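Local coordinates for protein flagellar assembly factor FliW (Geobacillus thermodenitrificans, PDB 5DMD) that probably binds CsrA to relieve its repression of flagellin translation, and probably also binds flagellin during flagellum assembly, at residues Phe64-Thr69 / His136-Glu141; Leu92-Thr97 / Ala107-Pro112. The protein carries 1 engineered substitution. One frame throughout, in Å; residues are numbered along the deposited sequence.

Contact 1: residues Phe64-Thr69 / His136-Glu141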
ATOM      1  N   PHE A  64       8.267  -7.764   0.793  1.00 20.56           N
ATOM      2  CA  PHE A  64       9.348  -8.740   0.882  1.00 19.63           C
ATOM      3  C   PHE A  64       9.436  -9.377   2.259  1.00 22.46           C
ATOM      4  O   PHE A  64      10.022 -10.456   2.393  1.00 24.38           O
ATOM      5  CB  PHE A  64      10.661  -8.069   0.492  1.00 22.69           C
ATOM      6  CG  PHE A  64      10.585  -7.337  -0.816  1.00 29.78           C
ATOM      7  CD1 PHE A  64      10.651  -8.024  -2.016  1.00 30.40           C
ATOM      8  CD2 PHE A  64      10.417  -5.961  -0.847  1.00 38.42           C
ATOM      9  CE1 PHE A  64      10.577  -7.351  -3.221  1.00 41.12           C
ATOM     10  CE2 PHE A  64      10.342  -5.282  -2.052  1.00 46.99           C
ATOM     11  CZ  PHE A  64      10.420  -5.980  -3.241  1.00 41.51           C
ATOM     12  N   SER A  65       8.832  -8.751   3.273  1.00 26.51           N
ATOM     13  CA  SER A  65       8.849  -9.316   4.617  1.00 35.42           C
ATOM     14  C   SER A  65       8.116 -10.650   4.681  1.00 31.99           C
ATOM     15  O   SER A  65       8.470 -11.516   5.488  1.00 34.31           O
ATOM     16  CB  SER A  65       8.236  -8.316   5.597  1.00 45.28           C
ATOM     17  OG  SER A  65       6.924  -7.957   5.198  1.00 41.38           O
ATOM     18  N   TYR A  66       7.094 -10.834   3.843  1.00 22.47           N
ATOM     19  CA  TYR A  66       6.326 -12.069   3.805  1.00 16.09           C
ATOM     20  C   TYR A  66       6.425 -12.797   2.475  1.00 18.85           C
ATOM     21  O   TYR A  66       6.094 -13.986   2.422  1.00 16.52           O
ATOM     22  CB  TYR A  66       4.837 -11.791   4.091  1.00 21.17           C
ATOM     23  CG  TYR A  66       4.533 -11.416   5.531  1.00 19.16           C
ATOM     24  CD1 TYR A  66       4.577 -10.089   5.934  1.00 25.05           C
ATOM     25  CD2 TYR A  66       4.223 -12.381   6.471  1.00 20.85           C
ATOM     26  CE1 TYR A  66       4.300  -9.733   7.244  1.00 26.43           C
ATOM     27  CE2 TYR A  66       3.950 -12.038   7.786  1.00 26.39           C
ATOM     28  CZ  TYR A  66       3.990 -10.711   8.164  1.00 30.00           C
ATOM     29  OH  TYR A  66       3.719 -10.352   9.465  1.00 40.98           O
ATOM     30  N   PHE A  67       6.879 -12.127   1.413  1.00 14.18           N
ATOM     31  CA  PHE A  67       6.873 -12.659   0.053  1.00 14.12           C
ATOM     32  C   PHE A  67       8.242 -12.357  -0.529  1.00 18.06           C
ATOM     33  O   PHE A  67       8.413 -11.416  -1.321  1.00 16.98           O
ATOM     34  CB  PHE A  67       5.743 -12.039  -0.765  1.00 15.18           C
ATOM     35  CG  PHE A  67       4.387 -12.294  -0.179  1.00 13.79           C
ATOM     36  CD1 PHE A  67       3.823 -13.572  -0.237  1.00 16.10           C
ATOM     37  CD2 PHE A  67       3.711 -11.291   0.486  1.00 14.87           C
ATOM     38  CE1 PHE A  67       2.577 -13.817   0.305  1.00 15.17           C
ATOM     39  CE2 PHE A  67       2.464 -11.534   1.038  1.00 13.59           C
ATOM     40  CZ  PHE A  67       1.905 -12.795   0.952  1.00 14.78           C
ATOM     41  N   PRO A  68       9.247 -13.137  -0.140  1.00 14.43           N
ATOM     42  CA  PRO A  68      10.633 -12.769  -0.456  1.00 15.69           C
ATOM     43  C   PRO A  68      10.968 -12.779  -1.926  1.00 19.40           C
ATOM     44  O   PRO A  68      11.925 -12.096  -2.308  1.00 21.34           O
ATOM     45  CB  PRO A  68      11.467 -13.806   0.298  1.00 20.29           C
ATOM     46  CG  PRO A  68      10.506 -14.882   0.703  1.00 16.94           C
ATOM     47  CD  PRO A  68       9.169 -14.244   0.827  1.00 15.37           C
ATOM     48  N   THR A  69      10.251 -13.530  -2.763  1.00 16.46           N
ATOM     49  CA  THR A  69      10.525 -13.537  -4.194  1.00 19.02           C
ATOM     50  C   THR A  69       9.635 -12.579  -4.979  1.00 22.30           C
ATOM     51  O   THR A  69       9.648 -12.622  -6.215  1.00 23.91           O
ATOM     52  CB  THR A  69      10.386 -14.945  -4.776  1.00 16.80           C
ATOM     53  OG1 THR A  69       9.051 -15.429  -4.562  1.00 18.37           O
ATOM     54  CG2 THR A  69      11.388 -15.889  -4.143  1.00 17.51           C
ATOM     55  N   HIS A 136      -3.026 -13.741  -1.589  1.00 16.54           N
ATOM     56  CA  HIS A 136      -1.943 -14.659  -1.256  1.00 16.15           C
ATOM     57  C   HIS A 136      -1.842 -14.687   0.263  1.00 14.42           C
ATOM     58  O   HIS A 136      -1.645 -13.639   0.887  1.00 14.98           O
ATOM     59  CB  HIS A 136      -0.611 -14.165  -1.827  1.00 15.54           C
ATOM     60  CG  HIS A 136      -0.504 -14.237  -3.321  1.00 15.74           C
ATOM     61  ND1 HIS A 136       0.304 -15.146  -3.968  1.00 14.68           N
ATOM     62  CD2 HIS A 136      -1.062 -13.476  -4.293  1.00 16.43           C
ATOM     63  CE1 HIS A 136       0.220 -14.962  -5.274  1.00 18.43           C
ATOM     64  NE2 HIS A 136      -0.602 -13.952  -5.497  1.00 20.95           N
ATOM     65  N   ARG A 137      -1.965 -15.880   0.857  1.00 15.80           N
ATOM     66  CA  ARG A 137      -1.780 -16.018   2.299  1.00 18.38           C
ATOM     67  C   ARG A 137      -0.394 -15.556   2.738  1.00 14.86           C
ATOM     68  O   ARG A 137       0.623 -15.905   2.132  1.00 14.76           O
ATOM     69  CB  ARG A 137      -1.969 -17.471   2.747  1.00 15.89           C
ATOM     70  CG  ARG A 137      -3.407 -17.955   2.827  1.00 17.49           C
ATOM     71  CD  ARG A 137      -3.483 -19.432   3.270  1.00 19.22           C
ATOM     72  NE  ARG A 137      -2.851 -19.653   4.566  1.00 20.97           N
ATOM     73  CZ  ARG A 137      -3.475 -19.540   5.732  1.00 19.23           C
ATOM     74  NH1 ARG A 137      -4.745 -19.171   5.804  1.00 23.63           N
ATOM     75  NH2 ARG A 137      -2.803 -19.779   6.856  1.00 21.14           N
ATOM     76  N   LEU A 138      -0.363 -14.808   3.844  1.00 15.82           N
ATOM     77  CA  LEU A 138       0.904 -14.427   4.460  1.00 15.22           C
ATOM     78  C   LEU A 138       1.557 -15.596   5.181  1.00 15.09           C
ATOM     79  O   LEU A 138       2.769 -15.578   5.403  1.00 19.60           O
ATOM     80  CB  LEU A 138       0.684 -13.301   5.472  1.00 14.69           C
ATOM     81  CG  LEU A 138       0.693 -11.865   4.948  1.00 17.01           C
ATOM     82  CD1 LEU A 138      -0.434 -11.611   3.950  1.00 20.39           C
ATOM     83  CD2 LEU A 138       0.585 -10.910   6.131  1.00 18.81           C
ATOM     84  N   PHE A 139       0.773 -16.585   5.602  1.00 14.51           N
ATOM     85  CA  PHE A 139       1.273 -17.671   6.426  1.00 18.66           C
ATOM     86  C   PHE A 139       0.929 -19.012   5.796  1.00 19.69           C
ATOM     87  O   PHE A 139      -0.080 -19.138   5.093  1.00 16.98           O
ATOM     88  CB  PHE A 139       0.647 -17.615   7.831  1.00 19.01           C
ATOM     89  CG  PHE A 139       0.892 -16.313   8.541  1.00 20.13           C
ATOM     90  CD1 PHE A 139       2.040 -16.124   9.297  1.00 38.77           C
ATOM     91  CD2 PHE A 139      -0.026 -15.287   8.463  1.00 20.39           C
ATOM     92  CE1 PHE A 139       2.271 -14.922   9.944  1.00 38.37           C
ATOM     93  CE2 PHE A 139       0.197 -14.081   9.108  1.00 29.42           C
ATOM     94  CZ  PHE A 139       1.347 -13.901   9.851  1.00 32.03           C
ATOM     95  N   PRO A 140       1.750 -20.032   6.028  1.00 19.09           N
ATOM     96  CA  PRO A 140       1.410 -21.361   5.513  1.00 18.01           C
ATOM     97  C   PRO A 140       0.112 -21.866   6.127  1.00 18.19           C
ATOM     98  O   PRO A 140      -0.349 -21.397   7.166  1.00 17.74           O
ATOM     99  CB  PRO A 140       2.604 -22.227   5.930  1.00 23.17           C
ATOM    100  CG  PRO A 140       3.232 -21.497   7.065  1.00 31.82           C
ATOM    101  CD  PRO A 140       2.992 -20.038   6.821  1.00 21.62           C
ATOM    102  N   GLU A 141      -0.504 -22.815   5.441  1.00 20.49           N
ATOM    103  CA  GLU A 141      -1.728 -23.410   5.952  1.00 18.55           C
ATOM    104  C   GLU A 141      -1.432 -24.204   7.222  1.00 24.29           C
ATOM    105  O   GLU A 141      -0.417 -24.899   7.311  1.00 27.15           O
ATOM    106  CB  GLU A 141      -2.301 -24.340   4.887  1.00 23.08           C
ATOM    107  CG  GLU A 141      -2.960 -23.614   3.721  1.00 33.50           C
ATOM    108  CD  GLU A 141      -4.313 -23.025   4.081  1.00 47.17           C
ATOM    109  OE1 GLU A 141      -5.009 -22.534   3.167  1.00 52.40           O
ATOM    110  OE2 GLU A 141      -4.693 -23.062   5.269  1.00 62.59           O
TER
HETATM  111  O   HOH W   1       5.129 -15.749   4.068  1.00 21.28           O
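Leu-138 sits squarely over the Tyr-66 ring: its CD2 methyl lies 3.8 Å from the ring centroid and only 4° off the normal, a CH-pi contact. Its CB reaches the rim of the same ring, 3.8 Å from Tyr-66 CD2. The other branch, CD1, goes to the next aromatic and meets Phe-67 CZ at 4.0 Å, near the plane of that ring, so each methyl of the leucine serves one ring. Phe-67 points its CE1 edge at the backbone, 3.4 Å from Arg-137 O, while CB of Tyr-66 lies over one of its faces. With CG beside its backbone N (chi1 -57°), Phe-139 brings its ring back toward the loop, where the edge of Tyr-66 meets its face in an offset edge-to-face pair, centroids 5.6 Å apart and planes at 76°. A serine in place of Tyr-66 would probably leave Leu-138 CD2 without its aromatic bed and the Phe-139 ring freer to turn. Water 1 ties the two backbones together, donating to Tyr-66 O at 2.6 Å and to Leu-138 O at 2.7 Å. Behind the contact, Leu-138 packs on Ala-107. This is a loop packed against strand 106-116 and its short edge partner 136-137, with Tyr-66 and Phe-67 lying against the chain as it leaves that edge strand.

Contact 2: residues Leu92-Thr97 / Ala107-Pro112; sequences LYVILT and ANLQAP
Pro-112 meets Tyr-93 at the backbone and not at the aromatic ring: its CB lies 3.5 Å from Tyr-93 O, while the tyrosine side chain leads away and touches Ile-46 and Leu-60. The other flat group, the Asn-108 carboxamide, also leads away from residues 92-97. Its CG is anti to the backbone N (chi1 -174°), and OD1 turns back to its own chain to take weak bonds from Gln-110 N and Ala-111 N, much as in an Asx turn. The Asn-108 backbone does the pairing instead, N giving a nearly straight bond (168°) to Ile-95 O at 3.2 Å. The return bond goes through water 2, which accepts from Ile-95 N at 2.9 Å and donates to Asn-108 O and Ala-111 O. Beneath lies an apolar layer. Val-94 rests CG1 on Leu-109 CD2 at 3.9 Å and CG2 on Ala-107 CB at 4.0 Å; Leu-96 CD2 touches that same CB at 3.8 Å. Leu-96 and Ala-107 form an antiparallel non-hydrogen-bonded pair. Where strand 106-116 is interrupted, then, a water bridge replaces one of the two expected bonds, apolar contacts fill the face beside it, and backbone pairing resumes at Tyr-93 with Ile-113.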
ATOM      1  N   LEU A  92       7.765   0.123  -1.966  1.00 16.08           N
ATOM      2  CA  LEU A  92       6.679  -0.737  -2.401  1.00 15.11           C
ATOM      3  C   LEU A  92       5.918  -1.268  -1.194  1.00 15.74           C
ATOM      4  O   LEU A  92       6.515  -1.620  -0.168  1.00 16.77           O
ATOM      5  CB  LEU A  92       7.212  -1.946  -3.176  1.00 21.32           C
ATOM      6  CG  LEU A  92       7.791  -1.792  -4.581  1.00 41.36           C
ATOM      7  CD1 LEU A  92       8.235  -3.159  -5.095  1.00 30.32           C
ATOM      8  CD2 LEU A  92       6.807  -1.143  -5.539  1.00 26.03           C
ATOM      9  N   TYR A  93       4.601  -1.366  -1.336  1.00 14.02           N
ATOM     10  CA  TYR A  93       3.736  -1.909  -0.297  1.00 13.86           C
ATOM     11  C   TYR A  93       2.659  -2.725  -0.978  1.00 15.69           C
ATOM     12  O   TYR A  93       2.314  -2.470  -2.136  1.00 16.06           O
ATOM     13  CB  TYR A  93       3.035  -0.802   0.514  1.00 15.05           C
ATOM     14  CG  TYR A  93       4.010   0.154   1.172  1.00 13.59           C
ATOM     15  CD1 TYR A  93       4.621  -0.168   2.372  1.00 18.31           C
ATOM     16  CD2 TYR A  93       4.329   1.364   0.577  1.00 16.58           C
ATOM     17  CE1 TYR A  93       5.528   0.692   2.963  1.00 21.55           C
ATOM     18  CE2 TYR A  93       5.236   2.234   1.163  1.00 18.09           C
ATOM     19  CZ  TYR A  93       5.825   1.896   2.353  1.00 20.58           C
ATOM     20  OH  TYR A  93       6.722   2.773   2.931  1.00 28.40           O
ATOM     21  N   VAL A  94       2.117  -3.700  -0.250  1.00 14.55           N
ATOM     22  CA  VAL A  94       0.895  -4.373  -0.682  1.00 16.08           C
ATOM     23  C   VAL A  94      -0.158  -4.260   0.411  1.00 18.88           C
ATOM     24  O   VAL A  94       0.158  -4.190   1.604  1.00 16.01           O
ATOM     25  CB  VAL A  94       1.116  -5.842  -1.100  1.00 14.61           C
ATOM     26  CG1 VAL A  94       1.922  -5.913  -2.406  1.00 14.46           C
ATOM     27  CG2 VAL A  94       1.805  -6.622   0.020  1.00 15.81           C
ATOM     28  N   ILE A  95      -1.411  -4.255   0.001  1.00 14.44           N
ATOM     29  CA  ILE A  95      -2.525  -4.076   0.926  1.00 14.34           C
ATOM     30  C   ILE A  95      -3.023  -5.417   1.427  1.00 14.49           C
ATOM     31  O   ILE A  95      -3.231  -6.352   0.651  1.00 15.91           O
ATOM     32  CB  ILE A  95      -3.650  -3.263   0.266  1.00 14.13           C
ATOM     33  CG1 ILE A  95      -3.118  -1.888  -0.109  1.00 18.14           C
ATOM     34  CG2 ILE A  95      -4.868  -3.126   1.198  1.00 16.29           C
ATOM     35  CD1 ILE A  95      -4.094  -1.042  -0.872  1.00 18.07           C
ATOM     36  N   LEU A  96      -3.257  -5.497   2.732  1.00 16.11           N
ATOM     37  CA  LEU A  96      -3.752  -6.710   3.356  1.00 15.65           C
ATOM     38  C   LEU A  96      -5.269  -6.727   3.433  1.00 18.01           C
ATOM     39  O   LEU A  96      -5.921  -5.695   3.618  1.00 22.13           O
ATOM     40  CB  LEU A  96      -3.192  -6.847   4.772  1.00 17.53           C
ATOM     41  CG  LEU A  96      -1.676  -6.838   4.957  1.00 18.42           C
ATOM     42  CD1 LEU A  96      -1.333  -7.178   6.411  1.00 22.78           C
ATOM     43  CD2 LEU A  96      -1.002  -7.812   3.993  1.00 16.05           C
ATOM     44  N   THR A  97      -5.826  -7.925   3.316  1.00 17.12           N
ATOM     45  CA  THR A  97      -7.202  -8.198   3.714  1.00 19.91           C
ATOM     46  C   THR A  97      -7.066  -8.948   5.030  1.00 22.97           C
ATOM     47  O   THR A  97      -6.752 -10.141   5.050  1.00 21.21           O
ATOM     48  CB  THR A  97      -7.913  -9.017   2.646  1.00 23.48           C
ATOM     49  OG1 THR A  97      -7.915  -8.268   1.424  1.00 25.00           O
ATOM     50  CG2 THR A  97      -9.358  -9.275   3.052  1.00 27.26           C
ATOM     51  N   ALA A 107      -2.665 -10.991   1.177  1.00 14.39           N
ATOM     52  CA  ALA A 107      -2.211  -9.776   0.518  1.00 16.71           C
ATOM     53  C   ALA A 107      -2.576  -9.809  -0.963  1.00 13.72           C
ATOM     54  O   ALA A 107      -2.586 -10.871  -1.591  1.00 16.29           O
ATOM     55  CB  ALA A 107      -0.692  -9.638   0.638  1.00 15.49           C
ATOM     56  N   ASN A 108      -2.870  -8.632  -1.522  1.00 15.33           N
ATOM     57  CA  ASN A 108      -3.108  -8.490  -2.960  1.00 15.87           C
ATOM     58  C   ASN A 108      -1.778  -8.159  -3.629  1.00 16.22           C
ATOM     59  O   ASN A 108      -1.361  -7.000  -3.671  1.00 16.05           O
ATOM     60  CB  ASN A 108      -4.177  -7.434  -3.250  1.00 14.23           C
ATOM     61  CG  ASN A 108      -4.541  -7.364  -4.731  1.00 17.63           C
ATOM     62  OD1 ASN A 108      -3.754  -7.746  -5.596  1.00 20.29           O
ATOM     63  ND2 ASN A 108      -5.752  -6.900  -5.026  1.00 17.55           N
ATOM     64  N   LEU A 109      -1.110  -9.190  -4.158  1.00 14.48           N
ATOM     65  CA  LEU A 109       0.156  -9.001  -4.855  1.00 16.20           C
ATOM     66  C   LEU A 109      -0.021  -8.488  -6.281  1.00 15.50           C
ATOM     67  O   LEU A 109       0.958  -8.026  -6.887  1.00 15.54           O
ATOM     68  CB  LEU A 109       0.956 -10.308  -4.842  1.00 17.52           C
ATOM     69  CG  LEU A 109       1.250 -10.870  -3.452  1.00 17.20           C
ATOM     70  CD1 LEU A 109       2.165 -12.079  -3.575  1.00 15.90           C
ATOM     71  CD2 LEU A 109       1.858  -9.810  -2.544  1.00 14.46           C
ATOM     72  N   GLN A 110      -1.242  -8.527  -6.824  1.00 15.29           N
ATOM     73  CA  GLN A 110      -1.479  -8.005  -8.165  1.00 16.85           C
ATOM     74  C   GLN A 110      -1.474  -6.485  -8.219  1.00 21.62           C
ATOM     75  O   GLN A 110      -1.226  -5.922  -9.290  1.00 18.53           O
ATOM     76  CB  GLN A 110      -2.825  -8.510  -8.702  1.00 23.30           C
ATOM     77  CG  GLN A 110      -3.027  -8.261 -10.193  1.00 28.76           C
ATOM     78  CD  GLN A 110      -4.474  -8.432 -10.636  1.00 39.96           C
ATOM     79  OE1 GLN A 110      -5.297  -8.998  -9.920  1.00 27.91           O
ATOM     80  NE2 GLN A 110      -4.783  -7.951 -11.835  1.00 55.41           N
ATOM     81  N   ALA A 111      -1.737  -5.801  -7.105  1.00 14.05           N
ATOM     82  CA  ALA A 111      -1.993  -4.359  -7.118  1.00 13.60           C
ATOM     83  C   ALA A 111      -1.195  -3.643  -6.038  1.00 14.54           C
ATOM     84  O   ALA A 111      -1.764  -3.074  -5.101  1.00 12.83           O
ATOM     85  CB  ALA A 111      -3.488  -4.067  -6.993  1.00 13.74           C
ATOM     86  N   PRO A 112       0.128  -3.595  -6.176  1.00 13.19           N
ATOM     87  CA  PRO A 112       0.949  -2.914  -5.170  1.00 13.63           C
ATOM     88  C   PRO A 112       0.776  -1.400  -5.171  1.00 12.60           C
ATOM     89  O   PRO A 112       0.430  -0.775  -6.185  1.00 14.44           O
ATOM     90  CB  PRO A 112       2.384  -3.294  -5.572  1.00 14.00           C
ATOM     91  CG  PRO A 112       2.303  -3.475  -7.041  1.00 14.15           C
ATOM     92  CD  PRO A 112       0.947  -4.113  -7.290  1.00 14.61           C
TER
HETATM   93  O   HOH W   2      -2.103  -4.501  -2.816  1.00 15.73           O

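In the fold
Contact 2 is core: it joins the two strands of the 90-97/106-116 hairpin, its centre about 6 Å from the centre of the chain. Contact 1 lies at the surface, its centre about 15 Å from the centre of the chain, and ties a loop to the segment leaving the last strand. The centres of the two contacts are about 11 Å apart, and they meet at Ala-107. Its N probably bonds to His-136 O (2.9 Å), bringing strand 136-137 into the same sheet, and its CB meets Phe-67 CE2 at 3.7 Å. Aromatic rings dominate the outer contact, aliphatic groups and a direct backbone bond the inner one; each uses one water to bridge its backbones.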